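Local coordinates for protein flavin-containing monooxygenase (PDB 6WPU) that binds FAD and probably oxidises the sulfur of S-allyl-L-cysteine as a flavin-dependent monooxygenase of garlic, at residues V25-A30 against L35-E40; T48-R53 against F134-E139; S55-T60 against Y126-G131. All blocks are in the same frame, centred on the assembly; numbering follows the deposited sequence.

In the fold
From the N terminus, interaction 1 comes first: strand 24-28 turns at 29-30 into helix 32-43, and the contact closes the short turn between 25-30 and 35-40. Strand 47-52 then completes a beta-alpha-beta unit and opens interaction 2, whose loop of 80 residues ends at 134-139, ahead of edge strand 140-142. Interaction 3, 55-60 with 126-131, opens and closes within that loop. Its centre lies about 10 Å from that of interaction 2 and about 12 Å from that of interaction 1. Backbone bonds join the three, Gly29 to Phe51, Ala30 to Gly58 and Gly131 to Ser137, and all include residues that touch FAD.

Interaction 1: V25-A30 against L35-E40; sequences VAIIGA and LVTARE. With FAD (flavin-adenine dinucleotide), chain B.
Ile27 lays its CD1 methyl on the backbone of Ala38, 3.5 Å from Ala38 CA, a carbon pair closer than usual van der Waals contact. The same methyl lies 3.7 Å from Ala38 CB, so one strand side chain is seated directly on the helix surface. The torsion explains the reach: Ile27 CG1 stands anti to the carbonyl carbon (chi1 -62°), and the branch extends from there to its terminal methyl. Alongside, Ile27 CG1 is 4.0 Å from Thr37 CG2, the two side chains sliding past each other in opposite directions. Thr37 offers this methyl while its OG1 is hydrogen-bonded to Ala33 O one turn back, which settles the hydroxyl within the helix. At the turn end Leu35 bends inward, and its CG comes within 3.8 Å of Ala30 O.

The strand, the tight glycine turn and the helix are the opening of a Rossmann-type dinucleotide-binding unit, and Gly29 fits the first glycine of a GxGxxG pattern. Having no side chain, Gly29 brings its CA to 3.2 Å from FAD O4B. Ile28 points elsewhere, bringing CG2 to 4.0 Å from N1A of the adenine. On the helix, Arg39 grips Glu40 OE2 with both NE and NH2, the NH2 bond being 2.8 Å long. The two nitrogens reach that oxygen from opposite faces of the carboxylate plane. Asp102 and Glu348 also pair with Arg39, and Lys352 and Arg43 with Glu40, so these buried charges are probably well balanced.

Across the contact itself the chemistry is apolar, consistent with methyl packing fixing how near strand and helix come; Gly29 CA lies against the ribose, while polar groups of 29-30 bond to Phe51, Glu52 and Gly58.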
# COMPACT_ATOMS: atom_id res chain seq x y z
N VAL A 25 22.37 -4.24 -8.48
CA VAL A 25 21.31 -4.26 -7.48
C VAL A 25 20.08 -5.00 -8.02
O VAL A 25 19.63 -4.74 -9.14
CB VAL A 25 20.90 -2.83 -7.07
CG1 VAL A 25 19.90 -2.88 -5.89
CG2 VAL A 25 22.16 -2.03 -6.72
N ALA A 26 19.52 -5.88 -7.20
CA ALA A 26 18.27 -6.53 -7.55
C ALA A 26 17.09 -5.71 -7.04
O ALA A 26 17.13 -5.16 -5.93
CB ALA A 26 18.19 -7.94 -6.98
N ILE A 27 16.05 -5.62 -7.86
CA ILE A 27 14.78 -5.01 -7.48
C ILE A 27 13.72 -6.09 -7.53
O ILE A 27 13.50 -6.72 -8.58
CB ILE A 27 14.41 -3.83 -8.39
CG1 ILE A 27 15.48 -2.75 -8.25
CG2 ILE A 27 13.03 -3.27 -8.01
CD1 ILE A 27 15.48 -1.85 -9.39
N ILE A 28 13.06 -6.33 -6.40
CA ILE A 28 12.05 -7.36 -6.30
C ILE A 28 10.70 -6.66 -6.36
O ILE A 28 10.26 -6.07 -5.38
CB ILE A 28 12.21 -8.19 -5.02
CG1 ILE A 28 13.61 -8.79 -4.98
CG2 ILE A 28 11.14 -9.29 -4.96
CD1 ILE A 28 13.88 -9.52 -3.72
N GLY A 29 10.06 -6.73 -7.53
CA GLY A 29 8.72 -6.23 -7.79
C GLY A 29 8.78 -5.04 -8.74
O GLY A 29 9.69 -4.21 -8.67
N ALA A 30 7.81 -4.95 -9.65
CA ALA A 30 7.70 -3.82 -10.56
C ALA A 30 6.33 -3.16 -10.48
O ALA A 30 5.71 -2.81 -11.49
CB ALA A 30 8.00 -4.24 -12.00
N LEU A 35 9.22 0.34 -9.86
CA LEU A 35 9.45 1.19 -11.03
C LEU A 35 10.30 2.40 -10.67
O LEU A 35 11.28 2.71 -11.37
CB LEU A 35 8.12 1.64 -11.64
CG LEU A 35 7.31 0.53 -12.28
CD1 LEU A 35 5.90 1.01 -12.56
CD2 LEU A 35 7.99 0.06 -13.55
N VAL A 36 9.94 3.12 -9.61
CA VAL A 36 10.70 4.33 -9.32
C VAL A 36 12.07 3.96 -8.74
O VAL A 36 13.06 4.67 -8.98
CB VAL A 36 9.89 5.30 -8.43
CG1 VAL A 36 9.81 4.83 -6.96
CG2 VAL A 36 10.46 6.72 -8.53
N THR A 37 12.16 2.83 -8.03
CA THR A 37 13.45 2.39 -7.52
C THR A 37 14.41 2.09 -8.67
O THR A 37 15.59 2.46 -8.61
CB THR A 37 13.28 1.15 -6.63
OG1 THR A 37 12.53 1.50 -5.46
CG2 THR A 37 14.64 0.61 -6.17
N ALA A 38 13.91 1.45 -9.73
CA ALA A 38 14.74 1.19 -10.90
C ALA A 38 15.25 2.48 -11.51
O ALA A 38 16.43 2.58 -11.88
CB ALA A 38 13.95 0.39 -11.94
N ARG A 39 14.38 3.49 -11.61
CA ARG A 39 14.80 4.77 -12.17
C ARG A 39 15.88 5.42 -11.30
O ARG A 39 16.92 5.85 -11.80
CB ARG A 39 13.60 5.70 -12.32
CG ARG A 39 13.96 7.07 -12.89
CD ARG A 39 12.75 7.99 -12.84
NE ARG A 39 12.58 8.57 -11.51
CZ ARG A 39 11.71 9.54 -11.20
NH1 ARG A 39 10.90 10.04 -12.14
NH2 ARG A 39 11.67 10.01 -9.96
N GLU A 40 15.65 5.46 -9.98
CA GLU A 40 16.57 6.17 -9.10
C GLU A 40 17.92 5.47 -9.00
O GLU A 40 18.95 6.14 -8.88
CB GLU A 40 15.94 6.35 -7.72
CG GLU A 40 14.70 7.25 -7.73
CD GLU A 40 15.00 8.66 -8.25
OE1 GLU A 40 16.01 9.25 -7.80
OE2 GLU A 40 14.25 9.17 -9.11
PA FAD B . 2.40 -3.23 -5.32
O1A FAD B . 1.49 -2.35 -6.17
O2A FAD B . 1.87 -4.33 -4.56
O5B FAD B . 3.46 -3.93 -6.15
C5B FAD B . 4.33 -4.97 -5.74
C4B FAD B . 4.84 -5.78 -6.96
O4B FAD B . 5.80 -6.75 -6.65
C3B FAD B . 3.72 -6.48 -7.70
O3B FAD B . 3.76 -6.18 -9.05
C2B FAD B . 3.99 -7.93 -7.49
O2B FAD B . 3.57 -8.72 -8.54
C1B FAD B . 5.48 -7.93 -7.34
N9A FAD B . 6.00 -9.04 -6.58
C8A FAD B . 5.53 -9.46 -5.34
N7A FAD B . 6.23 -10.52 -4.92
C5A FAD B . 7.18 -10.85 -5.89
C6A FAD B . 8.16 -11.84 -6.00
N6A FAD B . 8.36 -12.82 -4.96
N1A FAD B . 8.95 -11.88 -7.09
C2A FAD B . 8.81 -10.98 -8.10
N3A FAD B . 7.87 -10.01 -8.04
C4A FAD B . 7.05 -9.92 -6.96
N1 FAD B . -2.22 4.99 -3.26
C2 FAD B . -2.47 6.25 -3.92
O2 FAD B . -1.44 7.08 -4.21
N3 FAD B . -3.76 6.66 -4.18
C4 FAD B . -4.82 5.84 -3.87
O4 FAD B . -6.10 6.21 -4.12
C4X FAD B . -4.60 4.45 -3.41
N5 FAD B . -5.66 3.56 -3.34
C5X FAD B . -5.42 2.25 -2.94
C6 FAD B . -6.50 1.35 -2.85
C7 FAD B . -6.25 0.04 -2.47
C7M FAD B . -7.41 -0.91 -2.37
C8 FAD B . -4.96 -0.38 -2.17
C8M FAD B . -4.66 -1.79 -1.75
C9 FAD B . -3.88 0.51 -2.25
C9A FAD B . -4.11 1.82 -2.64
N10 FAD B . -3.01 2.74 -2.74
C10 FAD B . -3.24 4.06 -3.14
C1' FAD B . -1.65 2.31 -2.38
C2' FAD B . -0.85 1.47 -3.35
O2' FAD B . -0.41 0.35 -2.71
C3' FAD B . 0.35 2.32 -3.71
O3' FAD B . -0.19 3.29 -4.51
C4' FAD B . 1.45 1.61 -4.49
O4' FAD B . 0.86 0.93 -5.54
C5' FAD B . 2.37 0.68 -3.69
O5' FAD B . 2.99 -0.07 -4.69
P FAD B . 4.09 -1.20 -4.57
O1P FAD B . 5.07 -1.21 -5.80
O2P FAD B . 4.70 -1.01 -3.12
O3P FAD B . 3.19 -2.54 -4.24

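Interaction 2: T48-R53 against F134-E139; sequences TTIFER and FGVSRE. With FAD (flavin-adenine dinucleotide), chain B; SO4 (sulfate ion), chain G.
Val136 and Glu139 meet Ile50 from the loop that follows helix 120-133. Phe134 leaves helical geometry and takes Arg39 of helix 32-43 in a cation-pi contact. Gly135 gives its carbonyl O to Arg138 NE at 3.2 Å, the donor tilted 30° from the carbonyl plane. Val136 then turns CG1 to within 4.2 Å of Ile50 CD1, the side chains crossing at about a right angle; Ile50 CG1 stands anti to its carbonyl carbon (chi1 -47°), the branch that carries CD1 there. Val136 O accepts from Glu139 N, closing the 3-10 turn of 137-139. At Glu139 two waters bridge: one joins its OE1 to Thr48 O and OG1, and another takes the Ile50 N-H and donates to Glu139 O.

Farther along the strand, Glu52 holds the adenosine ribose, accepting from FAD O2B at OE1 (2.7 Å) and from FAD O3B at OE2 (2.8 Å); OE2 also accepts from Ala30 N. A carboxylate late in the second strand is a Rossmann hallmark. Arg53 NE donates to FAD O2B nearly straight (164°), and its NH2 binds a sulfate. One methyl pair and two bridging waters thus join the segments, while carboxylate and guanidinium bind the ribose hydroxyls.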
# COMPACT_ATOMS: atom_id res chain seq x y z
N THR A 48 21.06 -2.79 -12.57
CA THR A 48 19.96 -3.43 -11.86
C THR A 48 19.46 -4.62 -12.65
O THR A 48 19.61 -4.69 -13.87
CB THR A 48 18.75 -2.50 -11.62
OG1 THR A 48 18.20 -2.12 -12.89
CG2 THR A 48 19.13 -1.25 -10.84
N THR A 49 18.85 -5.56 -11.92
CA THR A 49 17.98 -6.58 -12.49
C THR A 49 16.64 -6.47 -11.76
O THR A 49 16.59 -6.53 -10.53
CB THR A 49 18.58 -7.99 -12.33
OG1 THR A 49 19.85 -8.06 -12.98
CG2 THR A 49 17.64 -9.04 -12.91
N ILE A 50 15.57 -6.29 -12.53
CA ILE A 50 14.24 -6.12 -11.97
C ILE A 50 13.46 -7.41 -12.17
O ILE A 50 13.32 -7.89 -13.30
CB ILE A 50 13.51 -4.94 -12.63
CG1 ILE A 50 14.43 -3.71 -12.69
CG2 ILE A 50 12.20 -4.67 -11.90
CD1 ILE A 50 14.02 -2.70 -13.76
N PHE A 51 12.94 -7.97 -11.08
CA PHE A 51 12.15 -9.20 -11.14
C PHE A 51 10.70 -8.85 -10.91
O PHE A 51 10.37 -8.19 -9.91
CB PHE A 51 12.62 -10.21 -10.09
CG PHE A 51 14.05 -10.61 -10.22
CD1 PHE A 51 14.42 -11.70 -11.02
CD2 PHE A 51 15.04 -9.89 -9.57
CE1 PHE A 51 15.76 -12.07 -11.16
CE2 PHE A 51 16.39 -10.24 -9.70
CZ PHE A 51 16.75 -11.34 -10.49
N GLU A 52 9.82 -9.27 -11.82
CA GLU A 52 8.38 -9.09 -11.66
C GLU A 52 7.68 -10.42 -11.87
O GLU A 52 7.83 -11.05 -12.92
CB GLU A 52 7.84 -8.04 -12.62
CG GLU A 52 6.31 -7.96 -12.68
CD GLU A 52 5.66 -7.80 -11.31
OE1 GLU A 52 4.76 -8.61 -10.97
OE2 GLU A 52 6.03 -6.85 -10.57
N ARG A 53 6.92 -10.84 -10.86
CA ARG A 53 6.22 -12.12 -10.92
C ARG A 53 5.12 -12.13 -11.99
O ARG A 53 4.93 -13.13 -12.68
CB ARG A 53 5.65 -12.43 -9.54
CG ARG A 53 4.43 -13.29 -9.53
CD ARG A 53 3.40 -12.73 -8.59
NE ARG A 53 2.78 -11.50 -9.10
CZ ARG A 53 1.80 -11.47 -10.01
NH1 ARG A 53 1.30 -10.30 -10.41
NH2 ARG A 53 1.32 -12.60 -10.51
N PHE A 134 10.93 6.81 -18.50
CA PHE A 134 12.22 6.70 -17.84
C PHE A 134 12.93 5.39 -18.17
O PHE A 134 13.88 5.00 -17.48
CB PHE A 134 12.03 6.90 -16.34
CG PHE A 134 11.45 8.27 -16.01
CD1 PHE A 134 12.21 9.42 -16.20
CD2 PHE A 134 10.14 8.40 -15.57
CE1 PHE A 134 11.68 10.67 -15.92
CE2 PHE A 134 9.60 9.64 -15.30
CZ PHE A 134 10.37 10.78 -15.47
N GLY A 135 12.51 4.72 -19.25
CA GLY A 135 13.20 3.55 -19.77
C GLY A 135 13.25 2.37 -18.83
O GLY A 135 14.14 1.52 -18.96
N VAL A 136 12.33 2.30 -17.87
CA VAL A 136 12.34 1.21 -16.89
C VAL A 136 11.60 -0.02 -17.39
O VAL A 136 12.08 -1.14 -17.23
CB VAL A 136 11.74 1.70 -15.55
CG1 VAL A 136 11.53 0.52 -14.61
CG2 VAL A 136 12.63 2.75 -14.91
N SER A 137 10.42 0.17 -18.01
CA SER A 137 9.56 -0.96 -18.38
C SER A 137 10.30 -1.98 -19.24
O SER A 137 10.20 -3.19 -19.01
CB SER A 137 8.34 -0.45 -19.15
OG SER A 137 7.48 0.31 -18.34
N ARG A 138 11.04 -1.50 -20.23
CA ARG A 138 11.69 -2.39 -21.18
C ARG A 138 12.74 -3.29 -20.53
O ARG A 138 13.15 -4.28 -21.13
CB ARG A 138 12.33 -1.57 -22.29
CG ARG A 138 13.51 -0.78 -21.78
CD ARG A 138 14.04 0.25 -22.76
NE ARG A 138 14.96 1.14 -22.04
CZ ARG A 138 15.79 1.99 -22.62
NH1 ARG A 138 15.84 2.08 -23.95
NH2 ARG A 138 16.57 2.76 -21.87
N GLU A 139 13.17 -2.96 -19.31
CA GLU A 139 14.20 -3.75 -18.63
C GLU A 139 13.63 -4.72 -17.60
O GLU A 139 14.40 -5.52 -17.04
CB GLU A 139 15.21 -2.81 -17.97
CG GLU A 139 15.77 -1.78 -18.95
CD GLU A 139 16.89 -0.93 -18.37
OE1 GLU A 139 17.30 -1.18 -17.21
OE2 GLU A 139 17.35 -0.00 -19.08
PA FAD B . 2.40 -3.23 -5.32
O1A FAD B . 1.49 -2.35 -6.17
O2A FAD B . 1.87 -4.33 -4.56
O5B FAD B . 3.46 -3.93 -6.15
C5B FAD B . 4.33 -4.97 -5.74
C4B FAD B . 4.84 -5.78 -6.96
O4B FAD B . 5.80 -6.75 -6.65
C3B FAD B . 3.72 -6.48 -7.70
O3B FAD B . 3.76 -6.18 -9.05
C2B FAD B . 3.99 -7.93 -7.49
O2B FAD B . 3.57 -8.72 -8.54
C1B FAD B . 5.48 -7.93 -7.34
N9A FAD B . 6.00 -9.04 -6.58
C8A FAD B . 5.53 -9.46 -5.34
N7A FAD B . 6.23 -10.52 -4.92
C5A FAD B . 7.18 -10.85 -5.89
C6A FAD B . 8.16 -11.84 -6.00
N6A FAD B . 8.36 -12.82 -4.96
N1A FAD B . 8.95 -11.88 -7.09
C2A FAD B . 8.81 -10.98 -8.10
N3A FAD B . 7.87 -10.01 -8.04
C4A FAD B . 7.05 -9.92 -6.96
N1 FAD B . -2.22 4.99 -3.26
C2 FAD B . -2.47 6.25 -3.92
O2 FAD B . -1.44 7.08 -4.21
N3 FAD B . -3.76 6.66 -4.18
C4 FAD B . -4.82 5.84 -3.87
O4 FAD B . -6.10 6.21 -4.12
C4X FAD B . -4.60 4.45 -3.41
N5 FAD B . -5.66 3.56 -3.34
C5X FAD B . -5.42 2.25 -2.94
C6 FAD B . -6.50 1.35 -2.85
C7 FAD B . -6.25 0.04 -2.47
C7M FAD B . -7.41 -0.91 -2.37
C8 FAD B . -4.96 -0.38 -2.17
C8M FAD B . -4.66 -1.79 -1.75
C9 FAD B . -3.88 0.51 -2.25
C9A FAD B . -4.11 1.82 -2.64
N10 FAD B . -3.01 2.74 -2.74
C10 FAD B . -3.24 4.06 -3.14
C1' FAD B . -1.65 2.31 -2.38
C2' FAD B . -0.85 1.47 -3.35
O2' FAD B . -0.41 0.35 -2.71
C3' FAD B . 0.35 2.32 -3.71
O3' FAD B . -0.19 3.29 -4.51
C4' FAD B . 1.45 1.61 -4.49
O4' FAD B . 0.86 0.93 -5.54
C5' FAD B . 2.37 0.68 -3.69
O5' FAD B . 2.99 -0.07 -4.69
P FAD B . 4.09 -1.20 -4.57
O1P FAD B . 5.07 -1.21 -5.80
O2P FAD B . 4.70 -1.01 -3.12
O3P FAD B . 3.19 -2.54 -4.24
S SO4 G . -0.43 -11.82 -14.02
O1 SO4 G . -1.86 -12.11 -14.15
O2 SO4 G . -0.01 -12.03 -12.64
O3 SO4 G . -0.16 -10.43 -14.40
O4 SO4 G . 0.31 -12.71 -14.91
O HOH W 1 17.87 -3.01 -15.35
O HOH W 2 16.04 -5.84 -15.16

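Interaction 3: S55-T60 against Y126-G131; sequences SSIGGT and YLERFG. With FAD (flavin-adenine dinucleotide), chain B; SO4 (sulfate ion), chain G.
Ile57 of the 55-60 loop meets helix 120-133 through its CD1 methyl, and the residues around it tie the loop to two anions. Ser55 binds a sulfate ion that probably came from the crystallisation liquor: its N donates to sulfate O3 over 3.2 Å in a nearly linear bond (177°). Arg53 holds the same ion. At Ile57, CG1 occupies the crowded position between the backbone N and the carbonyl carbon (chi1 60°). Together with a chi2 of 96°, far from a staggered value, that setting carries CD1 to the helix, 3.8 Å from Glu128 CG and 3.9 Å from Leu127 O, so the methyl rests on both side chain and backbone. The side chains of Ile57 and Glu128 cross obliquely. Past CG, Glu128 runs extended to its carboxylate, and a water donates to both Ile57 O (2.7 Å) and Glu128 OE2 (2.6 Å). The water therefore spans a polar seam beside the methyl contact.

Gly58 follows, its CA being the nearest to that of Leu127. Its carbonyl O lies 3.9 Å from Leu127 CD1. Gly59, at a positive phi that suits glycine, brings CA to 3.2 Å from FAD O3B. Thr60 completes the loop: its N donates to FAD O1A at 2.8 Å in a nearly straight bond, so a backbone amide grips the pyrophosphate.

The loop thus runs between cofactor and helix 120-133. Gly58 also bonds by its backbone to Ala30 of the glycine turn, and Ile57 touches Leu35 of helix 32-43. Leu127 reaches Ala32 of that helix and Phe344 of helix 343-358, placing the contact where three helices converge beside the FAD-binding sheet.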
# COMPACT_ATOMS: atom_id res chain seq x y z
N SER A 55 2.87 -10.55 -15.46
CA SER A 55 3.16 -10.38 -16.88
C SER A 55 3.18 -8.93 -17.32
O SER A 55 3.60 -8.65 -18.45
CB SER A 55 2.14 -11.16 -17.72
OG SER A 55 0.83 -10.74 -17.39
N SER A 56 2.76 -7.99 -16.47
CA SER A 56 2.84 -6.57 -16.77
C SER A 56 3.31 -5.82 -15.53
O SER A 56 3.29 -6.35 -14.42
CB SER A 56 1.50 -6.00 -17.23
OG SER A 56 0.87 -6.88 -18.13
N ILE A 57 3.73 -4.56 -15.73
CA ILE A 57 4.09 -3.71 -14.61
C ILE A 57 2.83 -3.05 -14.02
O ILE A 57 1.79 -2.93 -14.68
CB ILE A 57 5.13 -2.64 -15.03
CG1 ILE A 57 4.58 -1.75 -16.15
CG2 ILE A 57 6.43 -3.30 -15.52
CD1 ILE A 57 3.99 -0.45 -15.66
N GLY A 58 2.93 -2.62 -12.77
CA GLY A 58 1.88 -1.80 -12.19
C GLY A 58 1.41 -2.31 -10.85
O GLY A 58 0.82 -1.55 -10.06
N GLY A 59 1.67 -3.58 -10.57
CA GLY A 59 1.34 -4.16 -9.28
C GLY A 59 -0.15 -4.05 -8.96
O GLY A 59 -1.02 -4.44 -9.75
N THR A 60 -0.42 -3.49 -7.79
CA THR A 60 -1.79 -3.36 -7.29
C THR A 60 -2.70 -2.68 -8.31
O THR A 60 -3.88 -3.02 -8.42
CB THR A 60 -1.78 -2.57 -5.98
OG1 THR A 60 -1.32 -3.43 -4.94
CG2 THR A 60 -3.17 -2.05 -5.65
N TYR A 126 -0.85 5.96 -15.99
CA TYR A 126 0.21 6.85 -15.52
C TYR A 126 1.49 6.07 -15.23
O TYR A 126 2.58 6.47 -15.67
CB TYR A 126 -0.28 7.60 -14.29
CG TYR A 126 0.76 8.39 -13.54
CD1 TYR A 126 1.18 9.64 -13.99
CD2 TYR A 126 1.32 7.90 -12.37
CE1 TYR A 126 2.14 10.37 -13.29
CE2 TYR A 126 2.27 8.62 -11.67
CZ TYR A 126 2.67 9.85 -12.13
OH TYR A 126 3.62 10.55 -11.42
N LEU A 127 1.38 4.94 -14.52
CA LEU A 127 2.58 4.14 -14.24
C LEU A 127 3.19 3.58 -15.52
O LEU A 127 4.42 3.47 -15.63
CB LEU A 127 2.25 3.01 -13.26
CG LEU A 127 1.76 3.44 -11.88
CD1 LEU A 127 1.40 2.21 -11.03
CD2 LEU A 127 2.82 4.29 -11.19
N GLU A 128 2.35 3.21 -16.49
CA GLU A 128 2.89 2.70 -17.75
C GLU A 128 3.60 3.80 -18.53
O GLU A 128 4.68 3.56 -19.09
CB GLU A 128 1.77 2.09 -18.59
CG GLU A 128 1.26 0.76 -18.02
CD GLU A 128 -0.07 0.31 -18.63
OE1 GLU A 128 -0.66 1.08 -19.42
OE2 GLU A 128 -0.52 -0.82 -18.32
N ARG A 129 3.03 5.01 -18.56
CA ARG A 129 3.72 6.14 -19.17
C ARG A 129 5.04 6.42 -18.45
O ARG A 129 6.07 6.65 -19.10
CB ARG A 129 2.83 7.39 -19.15
CG ARG A 129 1.59 7.34 -20.05
CD ARG A 129 0.96 8.74 -20.25
NE ARG A 129 0.12 9.15 -19.13
CZ ARG A 129 0.36 10.20 -18.33
NH1 ARG A 129 -0.50 10.48 -17.34
NH2 ARG A 129 1.43 10.96 -18.51
N PHE A 130 5.02 6.39 -17.12
CA PHE A 130 6.24 6.52 -16.33
C PHE A 130 7.27 5.48 -16.76
O PHE A 130 8.41 5.82 -17.06
CB PHE A 130 5.91 6.37 -14.84
CG PHE A 130 7.11 6.45 -13.93
CD1 PHE A 130 7.93 5.33 -13.73
CD2 PHE A 130 7.43 7.63 -13.28
CE1 PHE A 130 9.03 5.40 -12.89
CE2 PHE A 130 8.54 7.71 -12.44
CZ PHE A 130 9.34 6.59 -12.25
N GLY A 131 6.88 4.20 -16.75
CA GLY A 131 7.81 3.14 -17.11
C GLY A 131 8.42 3.31 -18.50
O GLY A 131 9.57 2.94 -18.71
PA FAD B . 2.40 -3.23 -5.32
O1A FAD B . 1.49 -2.35 -6.17
O2A FAD B . 1.87 -4.33 -4.56
O5B FAD B . 3.46 -3.93 -6.15
C5B FAD B . 4.33 -4.97 -5.74
C4B FAD B . 4.84 -5.78 -6.96
O4B FAD B . 5.80 -6.75 -6.65
C3B FAD B . 3.72 -6.48 -7.70
O3B FAD B . 3.76 -6.18 -9.05
C2B FAD B . 3.99 -7.93 -7.49
O2B FAD B . 3.57 -8.72 -8.54
C1B FAD B . 5.48 -7.93 -7.34
N9A FAD B . 6.00 -9.04 -6.58
C8A FAD B . 5.53 -9.46 -5.34
N7A FAD B . 6.23 -10.52 -4.92
C5A FAD B . 7.18 -10.85 -5.89
C6A FAD B . 8.16 -11.84 -6.00
N6A FAD B . 8.36 -12.82 -4.96
N1A FAD B . 8.95 -11.88 -7.09
C2A FAD B . 8.81 -10.98 -8.10
N3A FAD B . 7.87 -10.01 -8.04
C4A FAD B . 7.05 -9.92 -6.96
N1 FAD B . -2.22 4.99 -3.26
C2 FAD B . -2.47 6.25 -3.92
O2 FAD B . -1.44 7.08 -4.21
N3 FAD B . -3.76 6.66 -4.18
C4 FAD B . -4.82 5.84 -3.87
O4 FAD B . -6.10 6.21 -4.12
C4X FAD B . -4.60 4.45 -3.41
N5 FAD B . -5.66 3.56 -3.34
C5X FAD B . -5.42 2.25 -2.94
C6 FAD B . -6.50 1.35 -2.85
C7 FAD B . -6.25 0.04 -2.47
C7M FAD B . -7.41 -0.91 -2.37
C8 FAD B . -4.96 -0.38 -2.17
C8M FAD B . -4.66 -1.79 -1.75
C9 FAD B . -3.88 0.51 -2.25
C9A FAD B . -4.11 1.82 -2.64
N10 FAD B . -3.01 2.74 -2.74
C10 FAD B . -3.24 4.06 -3.14
C1' FAD B . -1.65 2.31 -2.38
C2' FAD B . -0.85 1.47 -3.35
O2' FAD B . -0.41 0.35 -2.71
C3' FAD B . 0.35 2.32 -3.71
O3' FAD B . -0.19 3.29 -4.51
C4' FAD B . 1.45 1.61 -4.49
O4' FAD B . 0.86 0.93 -5.54
C5' FAD B . 2.37 0.68 -3.69
O5' FAD B . 2.99 -0.07 -4.69
P FAD B . 4.09 -1.20 -4.57
O1P FAD B . 5.07 -1.21 -5.80
O2P FAD B . 4.70 -1.01 -3.12
O3P FAD B . 3.19 -2.54 -4.24
S SO4 G . -0.43 -11.82 -14.02
O1 SO4 G . -1.86 -12.11 -14.15
O2 SO4 G . -0.01 -12.03 -12.64
O3 SO4 G . -0.16 -10.43 -14.40
O4 SO4 G . 0.31 -12.71 -14.91
O HOH W 3 0.50 -2.81 -17.02